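Local structure of ubiquinone biosynthesis accessory factor UbiJ (Escherichia coli, 6H6O) at residues I22-N27 with Q67-L71; L30-L36 with L125-A131; A39-L43 with N118-L122; V47-K53 with D79-Y85. The protein binds hydrophobic ubiquinone biosynthetic intermediates through its SCP2 domain, is required for aerobic ubiquinone biosynthesis and is essential for the stability of the Ubi complex. All coordinates share one frame; numbering follows the deposited sequence.

Contact 1: residues I22-N27 with Q67-L71. With CA (calcium ion), chain I.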
# COMPACT_ATOMS: atom_id res chain seq x y z
N ILE A 22 5.44 -2.23 -4.05
CA ILE A 22 4.57 -3.42 -4.08
C ILE A 22 5.34 -4.60 -4.69
O ILE A 22 5.27 -5.70 -4.16
CB ILE A 22 3.20 -3.13 -4.78
CG1 ILE A 22 2.36 -2.15 -3.92
CG2 ILE A 22 2.38 -4.43 -5.04
CD1 ILE A 22 1.18 -1.52 -4.72
N GLU A 23 6.09 -4.36 -5.79
CA GLU A 23 6.87 -5.40 -6.45
C GLU A 23 7.90 -6.00 -5.48
O GLU A 23 8.01 -7.23 -5.37
CB GLU A 23 7.58 -4.84 -7.71
CG GLU A 23 8.40 -5.89 -8.43
CD GLU A 23 8.95 -5.46 -9.78
OE1 GLU A 23 8.16 -4.93 -10.60
OE2 GLU A 23 10.14 -5.74 -10.05
N SER A 24 8.64 -5.12 -4.75
CA SER A 24 9.64 -5.57 -3.78
C SER A 24 8.99 -6.46 -2.69
O SER A 24 9.51 -7.53 -2.39
CB SER A 24 10.35 -4.37 -3.16
OG SER A 24 11.31 -4.81 -2.22
N LEU A 25 7.85 -6.01 -2.15
CA LEU A 25 7.09 -6.71 -1.11
C LEU A 25 6.65 -8.09 -1.61
O LEU A 25 6.89 -9.08 -0.92
CB LEU A 25 5.84 -5.91 -0.71
CG LEU A 25 5.94 -4.98 0.54
CD1 LEU A 25 4.77 -4.03 0.58
CD2 LEU A 25 5.92 -5.80 1.81
N LEU A 26 6.02 -8.15 -2.80
CA LEU A 26 5.56 -9.40 -3.41
C LEU A 26 6.69 -10.37 -3.67
O LEU A 26 6.53 -11.56 -3.43
CB LEU A 26 4.77 -9.14 -4.69
CG LEU A 26 3.40 -8.48 -4.52
CD1 LEU A 26 2.84 -8.10 -5.88
CD2 LEU A 26 2.42 -9.37 -3.70
N ASN A 27 7.84 -9.88 -4.17
CA ASN A 27 8.96 -10.77 -4.42
C ASN A 27 9.59 -11.33 -3.14
O ASN A 27 9.84 -12.53 -3.06
CB ASN A 27 9.99 -10.13 -5.33
CG ASN A 27 9.49 -10.15 -6.76
OD1 ASN A 27 9.22 -11.21 -7.34
ND2 ASN A 27 9.31 -8.99 -7.34
N GLN A 67 10.54 -14.09 -10.62
CA GLN A 67 9.90 -12.95 -9.96
C GLN A 67 8.56 -12.62 -10.54
O GLN A 67 8.19 -13.12 -11.62
CB GLN A 67 10.81 -11.70 -10.08
CG GLN A 67 10.95 -11.15 -11.51
CD GLN A 67 11.97 -10.04 -11.57
OE1 GLN A 67 11.64 -8.88 -11.33
NE2 GLN A 67 13.20 -10.37 -11.93
N VAL A 68 7.86 -11.70 -9.85
CA VAL A 68 6.62 -11.10 -10.34
C VAL A 68 6.99 -9.63 -10.58
O VAL A 68 7.71 -8.99 -9.78
CB VAL A 68 5.41 -11.26 -9.37
CG1 VAL A 68 5.74 -10.77 -7.96
CG2 VAL A 68 4.15 -10.55 -9.92
N ASP A 69 6.55 -9.11 -11.71
CA ASP A 69 6.76 -7.73 -12.05
C ASP A 69 5.45 -7.00 -11.86
O ASP A 69 4.39 -7.54 -12.17
CB ASP A 69 7.28 -7.61 -13.49
CG ASP A 69 8.75 -7.95 -13.54
OD1 ASP A 69 9.57 -7.09 -13.15
OD2 ASP A 69 9.07 -9.10 -13.87
N VAL A 70 5.52 -5.79 -11.26
CA VAL A 70 4.35 -4.98 -11.03
C VAL A 70 4.46 -3.74 -11.93
O VAL A 70 5.51 -3.08 -11.94
CB VAL A 70 4.11 -4.62 -9.54
CG1 VAL A 70 2.82 -3.83 -9.37
CG2 VAL A 70 4.06 -5.89 -8.67
N LEU A 71 3.39 -3.44 -12.66
CA LEU A 71 3.31 -2.29 -13.57
C LEU A 71 2.07 -1.47 -13.25
O LEU A 71 1.12 -1.99 -12.69
CB LEU A 71 3.29 -2.75 -15.04
CG LEU A 71 4.59 -3.32 -15.60
CD1 LEU A 71 4.46 -4.81 -15.85
CD2 LEU A 71 4.96 -2.59 -16.85
CA CA I . 9.83 -4.79 -12.23
O HOH W 1 7.92 -3.74 -13.29
O HOH W 2 10.56 -3.91 -14.32
O HOH W 3 11.92 -5.46 -12.07
O HOH W 4 10.24 -2.83 -11.23
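N27 uses its whole side-chain amide to grip the backbone of V68. N27 OD1 accepts from V68 N at 2.9 Å, in the carbonyl plane and on a lone pair. N27 ND2 donates to V68 O, also 2.9 Å away and close to the amide plane. The two bonds fix the rotation of the amide, which meets the strand by its edge. An alanine at this position would remove both bonds and would probably leave V68 N and V68 O without these partners. A third bond comes from E23, whose OE1 takes V70 N from above the carboxylate plane, with an N-H...O angle of 173°. Segment 22-27 of helix 14-30 runs nearly antiparallel to 68-71, an outermost strand of the SCP2-domain sheet. E23 is extended, with CG anti to the backbone N (chi1 -180°), and clasps a calcium ion through OE1 (2.3 Å) and OE2. D69 OD1 binds the same ion at 2.5 Å, and four waters complete the site. The two carboxylate planes are nearly perpendicular. Water 1 also donates to V70 O. The rest is apolar: L26 CB meets V68 CG1 and L26 CD1 meets V70 CG2, each at 3.8 Å. L26 and V68 also touch L61 of strand 58-63.

Contact 2: residues L30-L36 with L125-A131. With CA (calcium ion), chain G; CA (calcium ion), chain H.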
# COMPACT_ATOMS: atom_id res chain seq x y z
N LEU A 30 6.68 -13.86 -1.71
CA LEU A 30 6.29 -14.99 -2.55
C LEU A 30 7.39 -15.71 -3.29
O LEU A 30 7.24 -16.91 -3.52
CB LEU A 30 5.23 -14.52 -3.58
CG LEU A 30 3.95 -13.85 -3.04
CD1 LEU A 30 3.11 -13.32 -4.18
CD2 LEU A 30 3.11 -14.81 -2.14
N TYR A 31 8.46 -15.03 -3.70
CA TYR A 31 9.51 -15.63 -4.52
C TYR A 31 10.82 -15.97 -3.83
O TYR A 31 11.68 -16.60 -4.45
CB TYR A 31 9.80 -14.72 -5.72
CG TYR A 31 8.83 -14.91 -6.85
CD1 TYR A 31 7.59 -14.27 -6.85
CD2 TYR A 31 9.13 -15.76 -7.92
CE1 TYR A 31 6.67 -14.47 -7.89
CE2 TYR A 31 8.25 -15.92 -8.98
CZ TYR A 31 7.03 -15.28 -8.96
OH TYR A 31 6.17 -15.44 -10.01
N ARG A 32 11.01 -15.53 -2.57
CA ARG A 32 12.27 -15.78 -1.87
C ARG A 32 12.44 -17.27 -1.51
O ARG A 32 13.56 -17.78 -1.59
CB ARG A 32 12.35 -14.89 -0.62
CG ARG A 32 13.65 -14.97 0.16
CD ARG A 32 13.65 -13.94 1.28
NE ARG A 32 14.86 -14.01 2.11
CZ ARG A 32 15.97 -13.31 1.89
NH1 ARG A 32 17.02 -13.45 2.68
NH2 ARG A 32 16.04 -12.47 0.86
N SER A 33 11.35 -17.95 -1.11
CA SER A 33 11.47 -19.34 -0.67
C SER A 33 11.39 -20.36 -1.81
O SER A 33 10.36 -20.45 -2.48
CB SER A 33 10.45 -19.65 0.40
OG SER A 33 10.55 -21.03 0.73
N PRO A 34 12.41 -21.23 -1.95
CA PRO A 34 12.33 -22.29 -2.98
C PRO A 34 11.26 -23.35 -2.68
O PRO A 34 10.85 -24.05 -3.61
CB PRO A 34 13.74 -22.90 -2.99
CG PRO A 34 14.32 -22.57 -1.68
CD PRO A 34 13.69 -21.29 -1.20
N ALA A 35 10.76 -23.45 -1.40
CA ALA A 35 9.72 -24.41 -1.05
C ALA A 35 8.39 -24.15 -1.80
O ALA A 35 7.59 -25.07 -1.95
CB ALA A 35 9.47 -24.41 0.46
N LEU A 36 8.15 -22.89 -2.21
CA LEU A 36 6.91 -22.49 -2.89
C LEU A 36 6.89 -22.70 -4.41
O LEU A 36 5.89 -22.36 -5.07
CB LEU A 36 6.58 -21.03 -2.57
CG LEU A 36 6.43 -20.66 -1.10
CD1 LEU A 36 6.18 -19.18 -0.96
CD2 LEU A 36 5.31 -21.45 -0.44
N LEU A 125 0.09 -20.39 1.24
CA LEU A 125 1.24 -21.26 1.43
C LEU A 125 2.48 -20.47 1.82
O LEU A 125 3.32 -21.00 2.56
CB LEU A 125 1.49 -22.12 0.19
CG LEU A 125 0.42 -23.22 -0.04
CD1 LEU A 125 0.55 -23.84 -1.41
CD2 LEU A 125 0.50 -24.33 1.03
N ALA A 126 2.59 -19.20 1.37
CA ALA A 126 3.72 -18.33 1.72
C ALA A 126 3.73 -17.96 3.21
O ALA A 126 4.79 -17.72 3.79
CB ALA A 126 3.74 -17.08 0.84
N GLU A 127 2.54 -17.93 3.81
CA GLU A 127 2.38 -17.69 5.24
C GLU A 127 2.70 -18.99 6.01
O GLU A 127 3.32 -18.93 7.08
CB GLU A 127 0.94 -17.25 5.53
CG GLU A 127 0.76 -16.55 6.86
CD GLU A 127 -0.68 -16.29 7.27
OE1 GLU A 127 -1.60 -16.88 6.65
OE2 GLU A 127 -0.89 -15.52 8.23
N PHE A 128 2.27 -20.16 5.46
CA PHE A 128 2.54 -21.47 6.06
C PHE A 128 4.04 -21.74 6.15
O PHE A 128 4.54 -22.25 7.15
CB PHE A 128 1.83 -22.59 5.26
CG PHE A 128 2.50 -23.95 5.31
CD1 PHE A 128 2.39 -24.76 6.45
CD2 PHE A 128 3.26 -24.42 4.24
CE1 PHE A 128 3.04 -26.00 6.50
CE2 PHE A 128 3.92 -25.65 4.31
CZ PHE A 128 3.80 -26.43 5.44
N ASP A 129 4.74 -21.49 5.04
CA ASP A 129 6.16 -21.73 4.92
C ASP A 129 6.92 -20.66 5.75
O ASP A 129 6.84 -19.49 5.42
CB ASP A 129 6.55 -21.72 3.44
CG ASP A 129 8.03 -21.78 3.23
OD1 ASP A 129 8.70 -22.47 3.99
OD2 ASP A 129 8.52 -21.13 2.31
N PRO A 130 7.67 -21.06 6.79
CA PRO A 130 8.35 -20.05 7.65
C PRO A 130 9.54 -19.31 7.02
O PRO A 130 10.02 -18.35 7.62
CB PRO A 130 8.75 -20.85 8.90
CG PRO A 130 8.86 -22.26 8.44
CD PRO A 130 7.86 -22.43 7.32
N ALA A 131 10.01 -19.72 5.83
CA ALA A 131 11.11 -19.04 5.14
C ALA A 131 10.70 -17.65 4.64
O ALA A 131 9.51 -17.39 4.39
CB ALA A 131 11.61 -19.88 3.98
CA CA G . 6.95 -17.46 4.26
CA CA H . -3.92 -17.79 5.26
O HOH W 5 7.60 -18.56 2.29
O HOH W 6 6.41 -16.37 6.20
O HOH W 7 7.21 -15.55 2.86
O HOH W 8 -3.15 -16.04 3.52
O HOH W 9 -3.58 -19.78 6.86
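S33 and D129 meet side chain to side chain where the loop after helix 14-30 passes the C-terminal end of helix 113-128. S33 lies in an ST turn: its OG accepts from A35 N at 3.2 Å. S33 OG also donates to D129 OD2 at 2.6 Å, on the syn lone pair of the carboxylate. Both side chains share the same first torsion, S33 OG and D129 CG each lying opposite the backbone N (chi1 177° and 173°). A35 CB also lies near D129 OD2. L36 crosses D129 at a slant and sends its two methyls to different residues. L36 CD1 rests on A126 CB at 3.7 Å, while CD2 lies over L125 O. L30 points its CB away from the helix, yet its CD2 returns to A126 CB at 3.8 Å. The A126 methyl thus touches two leucine methyls that reach it about a right angle apart. R40 of helix 37-41 also holds the loop, NH1 bonding to L30 O and S33 O. The last turn of the helix and the residues after it bind a calcium ion through A126 O, D129 O and A131 O. Water 5, one of three waters on that ion, donates to D129 OD2 at 2.7 Å.

Contact 3: residues A39-L43 with N118-L122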
# COMPACT_ATOMS: atom_id res chain seq x y z
N ALA A 39 3.77 -24.17 -6.14
CA ALA A 39 2.62 -23.28 -6.02
C ALA A 39 2.78 -22.10 -6.99
O ALA A 39 1.80 -21.70 -7.62
CB ALA A 39 2.51 -22.78 -4.59
N ARG A 40 4.00 -21.56 -7.15
CA ARG A 40 4.23 -20.46 -8.11
C ARG A 40 4.06 -20.91 -9.55
O ARG A 40 3.60 -20.11 -10.38
CB ARG A 40 5.62 -19.84 -7.93
CG ARG A 40 5.74 -19.06 -6.63
CD ARG A 40 7.03 -18.27 -6.52
NE ARG A 40 8.22 -19.09 -6.76
CZ ARG A 40 9.07 -19.51 -5.82
NH1 ARG A 40 8.89 -19.16 -4.55
NH2 ARG A 40 10.10 -20.27 -6.14
N SER A 41 4.40 -22.20 -9.86
CA SER A 41 4.31 -22.72 -11.23
C SER A 41 2.93 -22.56 -11.86
O SER A 41 2.82 -22.34 -13.06
CB SER A 41 4.76 -24.18 -11.30
OG SER A 41 3.73 -25.05 -10.85
N ARG A 42 1.87 -22.63 -11.01
CA ARG A 42 0.47 -22.47 -11.44
C ARG A 42 0.19 -21.07 -12.03
O ARG A 42 -0.79 -20.91 -12.75
CB ARG A 42 -0.46 -22.73 -10.23
CG ARG A 42 -0.46 -24.20 -9.78
CD ARG A 42 -1.61 -24.54 -8.87
NE ARG A 42 -1.46 -23.92 -7.55
CZ ARG A 42 -1.52 -24.57 -6.39
NH1 ARG A 42 -1.73 -25.88 -6.36
NH2 ARG A 42 -1.37 -23.91 -5.25
N LEU A 43 1.02 -20.07 -11.71
CA LEU A 43 0.86 -18.67 -12.15
C LEU A 43 1.83 -18.28 -13.27
O LEU A 43 1.75 -17.15 -13.76
CB LEU A 43 1.05 -17.71 -10.95
CG LEU A 43 -0.04 -17.77 -9.88
CD1 LEU A 43 0.43 -17.07 -8.60
CD2 LEU A 43 -1.35 -17.14 -10.36
N ASN A 118 -5.32 -19.32 -7.55
CA ASN A 118 -3.92 -19.76 -7.43
C ASN A 118 -3.08 -18.72 -6.71
O ASN A 118 -2.22 -19.08 -5.92
CB ASN A 118 -3.33 -20.14 -8.79
CG ASN A 118 -3.97 -21.39 -9.35
OD1 ASN A 118 -4.48 -22.23 -8.62
ND2 ASN A 118 -3.93 -21.57 -10.66
N PHE A 119 -3.36 -17.44 -6.94
CA PHE A 119 -2.65 -16.36 -6.26
C PHE A 119 -2.90 -16.42 -4.72
O PHE A 119 -1.95 -16.37 -3.93
CB PHE A 119 -3.03 -15.00 -6.86
CG PHE A 119 -2.31 -13.85 -6.19
CD1 PHE A 119 -0.94 -13.66 -6.38
CD2 PHE A 119 -2.97 -13.02 -5.31
CE1 PHE A 119 -0.26 -12.61 -5.75
CE2 PHE A 119 -2.29 -11.98 -4.66
CZ PHE A 119 -0.94 -11.77 -4.90
N VAL A 120 -4.18 -16.53 -4.33
CA VAL A 120 -4.62 -16.63 -2.93
C VAL A 120 -4.03 -17.92 -2.27
O VAL A 120 -3.50 -17.85 -1.16
CB VAL A 120 -6.18 -16.50 -2.83
CG1 VAL A 120 -6.70 -16.82 -1.41
CG2 VAL A 120 -6.64 -15.11 -3.29
N ALA A 121 -4.06 -19.05 -3.00
CA ALA A 121 -3.48 -20.32 -2.56
C ALA A 121 -1.96 -20.14 -2.31
O ALA A 121 -1.45 -20.60 -1.30
CB ALA A 121 -3.72 -21.41 -3.59
N LEU A 122 -1.26 -19.44 -3.23
CA LEU A 122 0.18 -19.14 -3.09
C LEU A 122 0.44 -18.27 -1.86
O LEU A 122 1.33 -18.62 -1.07
CB LEU A 122 0.76 -18.48 -4.37
CG LEU A 122 2.19 -17.92 -4.29
CD1 LEU A 122 3.23 -18.98 -3.91
CD2 LEU A 122 2.58 -17.21 -5.60
O HOH W 10 -0.68 -21.49 -6.51
O HOH W 11 -3.26 -19.72 -12.57
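The R42 guanidinium and the N118 amide come together with their planes only 21° apart, although the two side chains are nearly perpendicular. N118 OD1 approaches the guanidinium obliquely, 3.6 Å from R42 NE, and the A121 methyl also lies obliquely to it, near NH2. At the guanidinium edge, in plane, sits water 10. It accepts from R42 NE at 2.8 Å and donates to A39 O and N118 O, so one water links both backbones. Water 11 makes a second bridge, accepting from N118 ND2 and donating to R42 O, each at 2.7 Å. The F119 ring has L43 CD1 at its edge, near its plane. Away from these waters the contact is apolar. L43 and N118 lie alongside each other, pointing opposite ways, with L43 CD2 3.9 Å from N118 CB. L43 CD1 reaches L122 CD2 at 3.7 Å. L122 swings its CG opposite the backbone N (chi1 171°). This carries L122 CD1 to A39 CB and to R40 CG, the latter at 3.7 Å. L30 packs on F119 and L122, and strand 58-63 touches F119 and L43. This is helix packing within the SCP2 domain, with helix 37-41 laid against C-terminal helix 113-128.

Contact 4: residues V47-K53 with D79-Y85; sequences VLRVEVK and DCTVIAY. With CA (calcium ion), chain F; LMR ((2S)-2-hydroxybutanedioic acid), chain E; LMR ((2S)-2-hydroxybutanedioic acid), chain C.
Strands 47-52 and 80-84 form the parallel pair of the mixed sheet in this SCP2 domain; its other neighbouring strands run antiparallel. V47 N and D79 OD2 begin the pairing at 2.8 Å, the carboxylate using its anti lone pair. V47 O accepts from D79 N and, weakly, from C80 N. The ladder then alternates: R49 N to C80 O, V82 N to R49 O, E51 N to V82 O, A84 N to E51 O and K53 N to A84 O. The bond from E51 N to V82 O is almost straight, 177° at the hydrogen. D79 also binds a calcium ion through OD1 and OD2, and OD1 lies 2.7 Å from O2 of a bound malate.

One sheet face carries L48, V50, V52, C80, V82 and A84. V50 and V82 lie side by side, CG2 to CG2 at 3.8 Å, and V115 and V116 of helix 113-128 cover L48, C80 and V82. On the other face E51 CB meets I83 CG1 at 3.8 Å. The E51 chain bends at chi2 (-72°), which brings OE2 to R49 NE at 2.9 Å in a salt bridge, met from above the carboxylate plane; S58 OG is bonded to both side chains.

At the far end K53 CB makes a CH-pi contact over the Y85 ring, 3.7 Å from its centroid and 15° off the normal. A serine in place of Y85 would remove the ring and would probably leave the K53 chain freer to turn. A second malate lies over the opposite ring face, its O2 3.2 Å from Y85 CD1.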
# COMPACT_ATOMS: atom_id res chain seq x y z
N VAL A 47 -0.94 -12.85 -16.34
CA VAL A 47 -1.11 -11.40 -16.17
C VAL A 47 -2.38 -11.18 -15.32
O VAL A 47 -3.50 -11.49 -15.78
CB VAL A 47 -1.19 -10.62 -17.50
CG1 VAL A 47 -1.30 -9.11 -17.22
CG2 VAL A 47 0.01 -10.92 -18.40
N LEU A 48 -2.22 -10.66 -14.09
CA LEU A 48 -3.33 -10.40 -13.19
C LEU A 48 -3.48 -8.89 -13.02
O LEU A 48 -2.56 -8.25 -12.50
CB LEU A 48 -3.08 -11.08 -11.83
CG LEU A 48 -4.09 -10.80 -10.67
CD1 LEU A 48 -5.53 -11.24 -11.04
CD2 LEU A 48 -3.66 -11.52 -9.37
N ARG A 49 -4.62 -8.35 -13.46
CA ARG A 49 -4.92 -6.91 -13.33
C ARG A 49 -5.75 -6.68 -12.07
O ARG A 49 -6.77 -7.33 -11.87
CB ARG A 49 -5.66 -6.40 -14.58
CG ARG A 49 -5.72 -4.88 -14.65
CD ARG A 49 -6.17 -4.39 -16.03
NE ARG A 49 -6.03 -2.94 -16.11
CZ ARG A 49 -5.29 -2.28 -17.00
NH1 ARG A 49 -4.63 -2.94 -17.94
NH2 ARG A 49 -5.21 -0.96 -16.95
N VAL A 50 -5.32 -5.73 -11.23
CA VAL A 50 -5.98 -5.40 -9.97
C VAL A 50 -6.47 -3.96 -10.05
O VAL A 50 -5.67 -3.03 -10.20
CB VAL A 50 -5.11 -5.66 -8.70
CG1 VAL A 50 -5.89 -5.38 -7.42
CG2 VAL A 50 -4.53 -7.08 -8.68
N GLU A 51 -7.80 -3.78 -10.01
CA GLU A 51 -8.45 -2.47 -10.03
C GLU A 51 -8.90 -2.19 -8.61
O GLU A 51 -9.83 -2.85 -8.12
CB GLU A 51 -9.66 -2.45 -10.99
CG GLU A 51 -9.35 -2.86 -12.43
CD GLU A 51 -8.56 -1.90 -13.30
OE1 GLU A 51 -8.14 -0.83 -12.82
OE2 GLU A 51 -8.33 -2.24 -14.48
N VAL A 52 -8.19 -1.31 -7.90
CA VAL A 52 -8.54 -1.01 -6.51
C VAL A 52 -9.56 0.14 -6.58
O VAL A 52 -9.22 1.24 -7.06
CB VAL A 52 -7.32 -0.71 -5.58
CG1 VAL A 52 -7.77 -0.55 -4.14
CG2 VAL A 52 -6.27 -1.82 -5.66
N LYS A 53 -10.80 -0.12 -6.13
CA LYS A 53 -11.88 0.86 -6.14
C LYS A 53 -11.46 2.11 -5.32
O LYS A 53 -10.86 1.97 -4.26
CB LYS A 53 -13.17 0.27 -5.58
CG LYS A 53 -13.92 -0.61 -6.57
CD LYS A 53 -15.38 -0.69 -6.22
CE LYS A 53 -16.25 0.17 -7.10
NZ LYS A 53 -17.69 0.01 -6.77
N ASP A 79 -5.10 -11.96 -18.00
CA ASP A 79 -5.71 -13.28 -17.94
C ASP A 79 -6.85 -13.30 -16.93
O ASP A 79 -7.79 -14.10 -17.05
CB ASP A 79 -4.62 -14.30 -17.56
CG ASP A 79 -3.58 -14.41 -18.68
OD1 ASP A 79 -3.95 -14.73 -19.82
OD2 ASP A 79 -2.42 -14.04 -18.44
N CYS A 80 -6.75 -12.42 -15.95
CA CYS A 80 -7.72 -12.28 -14.87
C CYS A 80 -7.69 -10.83 -14.40
O CYS A 80 -6.61 -10.22 -14.34
CB CYS A 80 -7.39 -13.24 -13.73
SG CYS A 80 -8.52 -13.15 -12.31
N THR A 81 -8.87 -10.28 -14.10
CA THR A 81 -9.00 -8.91 -13.60
C THR A 81 -9.86 -8.97 -12.33
O THR A 81 -10.94 -9.59 -12.34
CB THR A 81 -9.61 -7.97 -14.66
OG1 THR A 81 -8.76 -7.96 -15.81
CG2 THR A 81 -9.80 -6.52 -14.13
N VAL A 82 -9.36 -8.36 -11.26
CA VAL A 82 -10.05 -8.34 -9.98
C VAL A 82 -10.35 -6.90 -9.63
O VAL A 82 -9.51 -6.02 -9.86
CB VAL A 82 -9.34 -9.13 -8.84
CG1 VAL A 82 -9.19 -10.61 -9.20
CG2 VAL A 82 -7.98 -8.54 -8.51
N ILE A 83 -11.58 -6.64 -9.15
CA ILE A 83 -12.05 -5.31 -8.77
C ILE A 83 -12.57 -5.39 -7.33
O ILE A 83 -13.45 -6.19 -7.03
CB ILE A 83 -13.11 -4.71 -9.74
CG1 ILE A 83 -12.65 -4.78 -11.23
CG2 ILE A 83 -13.44 -3.25 -9.33
CD1 ILE A 83 -13.35 -5.82 -12.04
N ALA A 84 -11.98 -4.58 -6.42
CA ALA A 84 -12.36 -4.60 -5.01
C ALA A 84 -11.82 -3.37 -4.28
O ALA A 84 -10.88 -2.74 -4.76
CB ALA A 84 -11.80 -5.85 -4.35
N TYR A 85 -12.39 -3.06 -3.09
CA TYR A 85 -11.88 -2.00 -2.25
C TYR A 85 -10.61 -2.58 -1.58
O TYR A 85 -10.50 -3.81 -1.41
CB TYR A 85 -12.92 -1.54 -1.21
CG TYR A 85 -13.95 -0.57 -1.77
CD1 TYR A 85 -13.63 0.77 -1.98
CD2 TYR A 85 -15.24 -0.99 -2.09
CE1 TYR A 85 -14.55 1.66 -2.53
CE2 TYR A 85 -16.18 -0.10 -2.63
CZ TYR A 85 -15.82 1.22 -2.85
OH TYR A 85 -16.72 2.12 -3.38
CA CA F . -1.80 -14.48 -20.89
C1 LMR E . -8.21 -13.35 -22.18
O1A LMR E . -8.84 -13.11 -23.19
O1B LMR E . -8.14 -12.53 -21.15
C2 LMR E . -7.40 -14.61 -22.01
O2 LMR E . -6.20 -14.38 -21.27
C3 LMR E . -8.20 -15.73 -21.36
C4 LMR E . -8.40 -15.55 -19.88
O4A LMR E . -7.45 -16.10 -19.15
O4B LMR E . -9.36 -14.98 -19.41
C1 LMR C . -15.76 4.42 1.02
O1A LMR C . -16.78 4.79 1.75
O1B LMR C . -14.92 5.18 0.57
C2 LMR C . -15.71 2.92 0.75
O2 LMR C . -14.36 2.48 0.66
C3 LMR C . -16.43 2.12 1.83
C4 LMR C . -16.28 0.63 1.61
O4A LMR C . -15.26 0.02 1.85
O4B LMR C . -17.36 0.07 1.12
O HOH W 12 -2.28 -12.22 -21.32
O HOH W 13 0.38 -13.88 -20.58

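How the contacts relate
Along the chain the first segments come in the order contact 1, 2, 3, 4. The second segments return as 67-71, 79-85, 118-122 and 125-131. Contacts 2 and 3 share helix 113-128, with centres about 11 Å apart, and L30 of contact 2 packs on F119 of contact 3. Contacts 1 and 4 reach the same sheet, with centres about 15 Å apart. Y31 of contact 2 packs on Q67 and V68 of contact 1. F119 also touches L26 of contact 1 and L48 of contact 4. Contacts 2 and 4 are farthest apart, about 23 Å between centres. Within the SCP2 domain, contact 1 sets helix 14-30 on the edge strand, contact 4 pairs two inner strands, and contacts 2 and 3 join helix 113-128 to the segments after helix 14-30.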